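Local coordinates for protein secretin XcpQ (Pseudomonas aeruginosa, PDB 4E9J) that forms the outer-membrane channel of the type II secretion system that exports folded enzymes such as elastase LasB, here represented by its periplasmic N0, N1 and N2 domains, at residues A29-R32 and E33-Q37; N197-R201 and G202-G206; L224-P227 and Q228-A231. One frame throughout, in Å; residues are numbered along the deposited sequence.

Contact 1: A29-R32 and E33-Q37; sequences ADIR and EFIDQ
D30 meets E33 and F34 through its backbone carbonyl, which two amides share. F34 N lies 3.3 Å from D30 O in the plane of that carbonyl, on a fairly straight bond (163° at the hydrogen), whereas E33 N, 3.0 Å from D30 O, comes from above the same plane on a more bent one. One residue on, I31 O takes I35 N at 3.0 Å. R32 O is likewise met by D36 N, and a water donates both to this carbonyl and to D36 OD1, the latter at 2.7 Å. D36 keeps its carboxylate close over the R32 carbonyl because CG stands beside its own backbone N (chi1 -73°), and the water thus links two acceptors that cannot bond each other.

The apolar side of this first turn is made by I31 and I35, whose CG1 and CD1 respectively approach to 4.3 Å; I35 CG1 also lies 3.3 Å from I31 O. F34 turns its ring away from the turn, toward V76 and M77 of helix 66-79 and V56 and V58 of strand 55-61. M77 also covers I31 and I35, so this face is buried against helix 66-79, with strands 46-48 and 55-61 beside it.

At the start of the helix stands the D30 side chain, which caps it. Its OD1 accepts from R32 N at 2.9 Å, on the anti side of the carboxylate and close to its plane, and the negative charge there would probably interact favourably with the positive end of the helix dipole. This is an aspartate N-cap, here joining strand 21-30 directly to helix 31-42 of the N0 domain.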
loop_
_atom_site.group_PDB
_atom_site.type_symbol
_atom_site.label_atom_id
_atom_site.label_comp_id
_atom_site.label_asym_id
_atom_site.label_seq_id
_atom_site.Cartn_x
_atom_site.Cartn_y
_atom_site.Cartn_z
ATOM N N ALA A 29 -17.542 0.394 -22.504
ATOM C CA ALA A 29 -17.520 -0.887 -23.184
ATOM C C ALA A 29 -17.740 -2.015 -22.197
ATOM O O ALA A 29 -17.403 -1.898 -21.021
ATOM C CB ALA A 29 -16.189 -1.071 -23.895
ATOM N N ASP A 30 -18.275 -3.113 -22.686
ATOM C CA ASP A 30 -18.449 -4.296 -21.860
ATOM C C ASP A 30 -17.044 -4.754 -21.451
ATOM O O ASP A 30 -16.109 -4.667 -22.258
ATOM C CB ASP A 30 -19.151 -5.415 -22.649
ATOM C CG ASP A 30 -19.676 -6.530 -21.776
ATOM O OD1 ASP A 30 -18.865 -7.155 -21.059
ATOM O OD2 ASP A 30 -20.899 -6.779 -21.805
ATOM N N ILE A 31 -16.878 -5.199 -20.203
ATOM C CA ILE A 31 -15.573 -5.685 -19.737
ATOM C C ILE A 31 -15.088 -6.844 -20.612
ATOM O O ILE A 31 -13.888 -6.990 -20.820
ATOM C CB ILE A 31 -15.614 -6.049 -18.228
ATOM C CG1 ILE A 31 -14.183 -6.180 -17.666
ATOM C CG2 ILE A 31 -16.433 -7.335 -17.977
ATOM C CD1 ILE A 31 -14.145 -6.293 -16.160
ATOM N N ARG A 32 -16.019 -7.645 -21.153
ATOM C CA ARG A 32 -15.679 -8.753 -22.046
ATOM C C ARG A 32 -15.058 -8.305 -23.375
ATOM O O ARG A 32 -14.224 -9.030 -23.919
ATOM C CB ARG A 32 -16.874 -9.676 -22.228
ATOM C CG ARG A 32 -17.210 -10.385 -20.909
ATOM C CD ARG A 32 -18.657 -10.831 -20.860
ATOM N NE ARG A 32 -18.991 -11.582 -19.650
ATOM C CZ ARG A 32 -18.733 -12.865 -19.437
ATOM N NH1 ARG A 32 -18.088 -13.582 -20.350
ATOM N NH2 ARG A 32 -19.095 -13.437 -18.297
ATOM N N GLU A 33 -15.415 -7.102 -23.864
ATOM C CA GLU A 33 -14.798 -6.521 -25.055
ATOM C C GLU A 33 -13.379 -6.110 -24.710
ATOM O O GLU A 33 -12.450 -6.415 -25.458
ATOM C CB GLU A 33 -15.594 -5.301 -25.577
ATOM C CG GLU A 33 -14.892 -4.593 -26.727
ATOM C CD GLU A 33 -15.755 -3.607 -27.493
ATOM O OE1 GLU A 33 -16.892 -3.989 -27.852
ATOM O OE2 GLU A 33 -15.305 -2.465 -27.736
ATOM N N PHE A 34 -13.199 -5.457 -23.557
ATOM C CA PHE A 34 -11.854 -5.073 -23.128
ATOM C C PHE A 34 -10.935 -6.301 -23.006
ATOM O O PHE A 34 -9.797 -6.243 -23.456
ATOM C CB PHE A 34 -11.909 -4.275 -21.825
ATOM C CG PHE A 34 -10.541 -3.940 -21.280
ATOM C CD1 PHE A 34 -9.718 -3.025 -21.932
ATOM C CD2 PHE A 34 -10.049 -4.586 -20.155
ATOM C CE1 PHE A 34 -8.438 -2.736 -21.439
ATOM C CE2 PHE A 34 -8.772 -4.313 -19.677
ATOM C CZ PHE A 34 -7.979 -3.378 -20.308
ATOM N N ILE A 35 -11.445 -7.412 -22.467
ATOM C CA ILE A 35 -10.667 -8.667 -22.338
ATOM C C ILE A 35 -10.251 -9.203 -23.720
ATOM O O ILE A 35 -9.094 -9.587 -23.905
ATOM C CB ILE A 35 -11.465 -9.718 -21.516
ATOM C CG1 ILE A 35 -11.581 -9.262 -20.039
ATOM C CG2 ILE A 35 -10.811 -11.100 -21.608
ATOM C CD1 ILE A 35 -12.818 -9.918 -19.243
ATOM N N ASP A 36 -11.201 -9.227 -24.676
ATOM C CA ASP A 36 -10.943 -9.655 -26.063
ATOM C C ASP A 36 -9.881 -8.774 -26.721
ATOM O O ASP A 36 -8.996 -9.299 -27.397
ATOM C CB ASP A 36 -12.224 -9.586 -26.917
ATOM C CG ASP A 36 -13.252 -10.657 -26.649
ATOM O OD1 ASP A 36 -12.883 -11.707 -26.081
ATOM O OD2 ASP A 36 -14.414 -10.482 -27.079
ATOM N N GLN A 37 -9.948 -7.454 -26.519
ATOM C CA GLN A 37 -8.926 -6.562 -27.084
ATOM C C GLN A 37 -7.552 -6.866 -26.484
ATOM O O GLN A 37 -6.554 -6.835 -27.203
ATOM C CB GLN A 37 -9.278 -5.088 -26.832
ATOM C CG GLN A 37 -10.437 -4.554 -27.667
ATOM C CD GLN A 37 -10.217 -4.618 -29.158
ATOM O OE1 GLN A 37 -11.096 -5.063 -29.896
ATOM N NE2 GLN A 37 -9.051 -4.183 -29.655
HETATM O O HOH W 1 -13.832 -12.044 -23.565
#

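Contact 2: N197-R201 and G202-G206; sequences NAMSR and GQAKG
A198 O receives two amides of the chain that leaves the helix, Q203 N at 2.8 Å from it and A204 N at 3.3 Å. Both bonds are bent and weak. The third link, from G202 N to M199 O, is straighter but, at 3.4 Å, also weak. Together they fold residues 202-204 back over the last turn of helix 188-201. The bonds from Q203 N to A198 O and from G202 N to M199 O are the two that run back into the last turn and, with the positive phi of G202 (88°), make a Schellman motif. At these backbone angles a CB on G202 would run into R201 O, so the position calls for glycine.

Outside these backbone bonds, the side chains of R201 and Q203 cross obliquely, with the guanidinium and amide planes 44° apart. It is the aliphatic part of R201 that does the touching. Q203 OE1 sits 3.1 Å from R201 CD and 3.3 Å from R201 CB, near the plane of the guanidinium at its edge. Q203 reaches there by a bend at its second torsion (chi2 138°), which brings the amide back along the helix end.

On the inner side, A204 CB points back at the helix and packs on M199 CG at 4.0 Å and, a little farther, on A198 CB. A204 is buried and also touches L236, while M199 touches L233, both on helix 227-240.

The chemistry is therefore that of a C-terminal cap: the carbonyls of A198 and M199, at the end of the helix, accept weak bonds from backbone amides of the following loop, a small apolar patch closes the protein side, and the polar R201 and Q203 remain at the exposed surface of the N2 domain.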
loop_
_atom_site.group_PDB
_atom_site.type_symbol
_atom_site.label_atom_id
_atom_site.label_comp_id
_atom_site.label_asym_id
_atom_site.label_seq_id
_atom_site.Cartn_x
_atom_site.Cartn_y
_atom_site.Cartn_z
ATOM N N ASN A 197 -5.254 29.393 4.591
ATOM C CA ASN A 197 -5.606 30.818 4.711
ATOM C C ASN A 197 -4.432 31.604 5.272
ATOM O O ASN A 197 -4.024 32.576 4.647
ATOM C CB ASN A 197 -6.866 31.017 5.581
ATOM C CG ASN A 197 -8.147 30.723 4.864
ATOM O OD1 ASN A 197 -8.175 30.447 3.660
ATOM N ND2 ASN A 197 -9.249 30.799 5.589
ATOM N N ALA A 198 -3.840 31.157 6.390
ATOM C CA ALA A 198 -2.669 31.839 6.972
ATOM C C ALA A 198 -1.486 31.954 5.992
ATOM O O ALA A 198 -0.834 33.002 5.959
ATOM C CB ALA A 198 -2.227 31.144 8.244
ATOM N N MET A 199 -1.217 30.901 5.192
ATOM C CA MET A 199 -0.138 30.959 4.202
ATOM C C MET A 199 -0.479 31.923 3.063
ATOM O O MET A 199 0.387 32.701 2.675
ATOM C CB MET A 199 0.217 29.578 3.644
ATOM C CG MET A 199 0.997 28.740 4.627
ATOM S SD MET A 199 1.628 27.236 3.894
ATOM C CE MET A 199 0.074 26.369 3.542
ATOM N N SER A 200 -1.719 31.873 2.534
ATOM C CA SER A 200 -2.161 32.795 1.480
ATOM C C SER A 200 -2.218 34.276 1.934
ATOM O O SER A 200 -1.949 35.151 1.115
ATOM C CB SER A 200 -3.525 32.404 0.909
ATOM O OG SER A 200 -3.558 31.158 0.239
ATOM N N ARG A 201 -2.557 34.556 3.202
ATOM C CA ARG A 201 -2.637 35.933 3.725
ATOM C C ARG A 201 -1.289 36.479 4.248
ATOM O O ARG A 201 -1.218 37.652 4.593
ATOM C CB ARG A 201 -3.687 36.039 4.857
ATOM C CG ARG A 201 -5.141 35.582 4.620
ATOM C CD ARG A 201 -5.912 35.809 5.923
ATOM N NE ARG A 201 -7.094 34.961 6.114
ATOM C CZ ARG A 201 -8.322 35.278 5.701
ATOM N NH1 ARG A 201 -8.533 36.390 5.005
ATOM N NH2 ARG A 201 -9.339 34.456 5.934
ATOM N N GLY A 202 -0.256 35.641 4.341
ATOM C CA GLY A 202 1.052 36.040 4.857
ATOM C C GLY A 202 1.243 35.921 6.364
ATOM O O GLY A 202 2.279 36.342 6.882
ATOM N N GLN A 203 0.271 35.321 7.074
ATOM C CA GLN A 203 0.301 35.204 8.533
ATOM C C GLN A 203 1.144 34.029 9.071
ATOM O O GLN A 203 1.442 34.033 10.271
ATOM C CB GLN A 203 -1.140 35.119 9.083
ATOM C CG GLN A 203 -1.935 36.414 8.905
ATOM C CD GLN A 203 -3.358 36.213 8.451
ATOM O OE1 GLN A 203 -3.779 35.125 8.027
ATOM N NE2 GLN A 203 -4.137 37.284 8.534
ATOM N N ALA A 204 1.547 33.050 8.247
ATOM C CA ALA A 204 2.340 31.902 8.731
ATOM C C ALA A 204 3.846 32.144 8.534
ATOM O O ALA A 204 4.484 31.407 7.789
ATOM C CB ALA A 204 1.902 30.632 8.007
ATOM N N LYS A 205 4.408 33.183 9.202
ATOM C CA LYS A 205 5.822 33.598 9.079
ATOM C C LYS A 205 6.742 32.402 9.213
ATOM O O LYS A 205 6.562 31.601 10.121
ATOM C CB LYS A 205 6.196 34.653 10.143
ATOM N N GLY A 206 7.642 32.233 8.252
ATOM C CA GLY A 206 8.577 31.119 8.238
ATOM C C GLY A 206 8.100 29.886 7.482
ATOM O O GLY A 206 8.940 29.121 7.012
#

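Contact 3: L224-P227 and Q228-A231; sequences LGPP and QARA
R230 folds back onto the turn at the start of helix 227-240, one face of its guanidinium over P227 CA and its edge at G225 O; P226 occupies the N-cap position of this last helix of the N2 domain. The tight part lies around the two proline carbonyls and the arginine. R230 N reaches P226 O at 2.9 Å with a nearly linear N-H (165°), and A231 N donates to P227 O at 3.0 Å, so the first helical bonds start from the prolines themselves. R230 CB packs 3.2 Å from P226 O. R230 CG stands opposite the backbone N (chi1 -171°), which takes the chain past the carbonyl carbon of L224 and across G225, and a bend at chi3 then turns the guanidinium back to the turn. G225 has a positive phi that suits glycine.

The outer side is looser. P226 CG rests on A229 CB at 4.1 Å, and Q228, bent at chi2, lays its amide beside P227, with NE2 3.9 Å from P227 CB. P226, P227, Q228 and A231 are exposed, although Q238 of the second subunit packs on P227 and R230.

The loop is pinned where R230 NH2 donates to G225 O: 2.9 Å long, that bond lies almost on the line of the C=O and within 15° of the guanidinium plane.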
loop_
_atom_site.group_PDB
_atom_site.type_symbol
_atom_site.label_atom_id
_atom_site.label_comp_id
_atom_site.label_asym_id
_atom_site.label_seq_id
_atom_site.Cartn_x
_atom_site.Cartn_y
_atom_site.Cartn_z
ATOM N N LEU A 224 4.011 19.305 3.158
ATOM C CA LEU A 224 5.103 19.273 2.191
ATOM C C LEU A 224 5.730 20.626 2.094
ATOM O O LEU A 224 5.156 21.615 2.547
ATOM C CB LEU A 224 4.576 18.889 0.843
ATOM C CG LEU A 224 4.061 17.467 0.786
ATOM C CD1 LEU A 224 2.574 17.477 0.445
ATOM C CD2 LEU A 224 4.884 16.643 -0.164
ATOM N N GLY A 225 6.910 20.651 1.498
ATOM C CA GLY A 225 7.654 21.873 1.232
ATOM C C GLY A 225 9.136 21.731 1.436
ATOM O O GLY A 225 9.610 20.665 1.835
ATOM N N PRO A 226 9.887 22.822 1.223
ATOM C CA PRO A 226 11.327 22.790 1.519
ATOM C C PRO A 226 11.555 22.566 3.029
ATOM O O PRO A 226 10.644 22.805 3.842
ATOM C CB PRO A 226 11.832 24.137 1.003
ATOM C CG PRO A 226 10.668 25.000 0.932
ATOM C CD PRO A 226 9.454 24.162 0.774
ATOM N N PRO A 227 12.695 21.966 3.412
ATOM C CA PRO A 227 12.868 21.531 4.813
ATOM C C PRO A 227 12.542 22.491 5.949
ATOM O O PRO A 227 11.839 22.109 6.881
ATOM C CB PRO A 227 14.327 21.068 4.875
ATOM C CG PRO A 227 14.758 20.865 3.511
ATOM C CD PRO A 227 13.842 21.577 2.567
ATOM N N GLN A 228 13.077 23.714 5.932
ATOM C CA GLN A 228 12.817 24.650 7.038
ATOM C C GLN A 228 11.382 25.139 7.060
ATOM O O GLN A 228 10.817 25.268 8.145
ATOM C CB GLN A 228 13.815 25.841 7.035
ATOM C CG GLN A 228 15.151 25.523 7.728
ATOM C CD GLN A 228 15.887 24.364 7.088
ATOM O OE1 GLN A 228 16.477 24.495 6.009
ATOM N NE2 GLN A 228 15.853 23.192 7.717
ATOM N N ALA A 229 10.793 25.446 5.891
ATOM C CA ALA A 229 9.391 25.905 5.829
ATOM C C ALA A 229 8.444 24.785 6.264
ATOM O O ALA A 229 7.593 25.009 7.101
ATOM C CB ALA A 229 9.047 26.374 4.436
ATOM N N ARG A 230 8.706 23.560 5.821
ATOM C CA ARG A 230 7.931 22.380 6.232
ATOM C C ARG A 230 8.054 22.182 7.760
ATOM O O ARG A 230 7.056 21.923 8.452
ATOM C CB ARG A 230 8.467 21.168 5.496
ATOM C CG ARG A 230 7.658 19.899 5.634
ATOM C CD ARG A 230 8.227 18.855 4.719
ATOM N NE ARG A 230 9.425 18.197 5.272
ATOM C CZ ARG A 230 10.613 18.052 4.676
ATOM N NH1 ARG A 230 11.593 17.395 5.288
ATOM N NH2 ARG A 230 10.830 18.556 3.465
ATOM N N ALA A 231 9.264 22.382 8.297
ATOM C CA ALA A 231 9.445 22.265 9.740
ATOM C C ALA A 231 8.626 23.332 10.497
ATOM O O ALA A 231 8.047 23.024 11.549
ATOM C CB ALA A 231 10.922 22.342 10.094
#

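Overall arrangement
The three contacts run in series along the chain and mark helix ends in two domains. Contact 1 opens a helix of N0; contacts 2 and 3 belong to N2, on the opposite side of the chain's centre. Centres of contacts 1 and 2 are 51 Å apart, those of contacts 1 and 3 are 47 Å apart, and neither pair touches. Contacts 2 and 3 are neighbours, 14 Å between centres, meeting where G206 O packs 3.8 Å from A229 CB. One closes helix 188-201 and the other starts helix 227-240, the two helices being packed together. Of the three, contact 3 alone is touched by the second subunit of the homodimer.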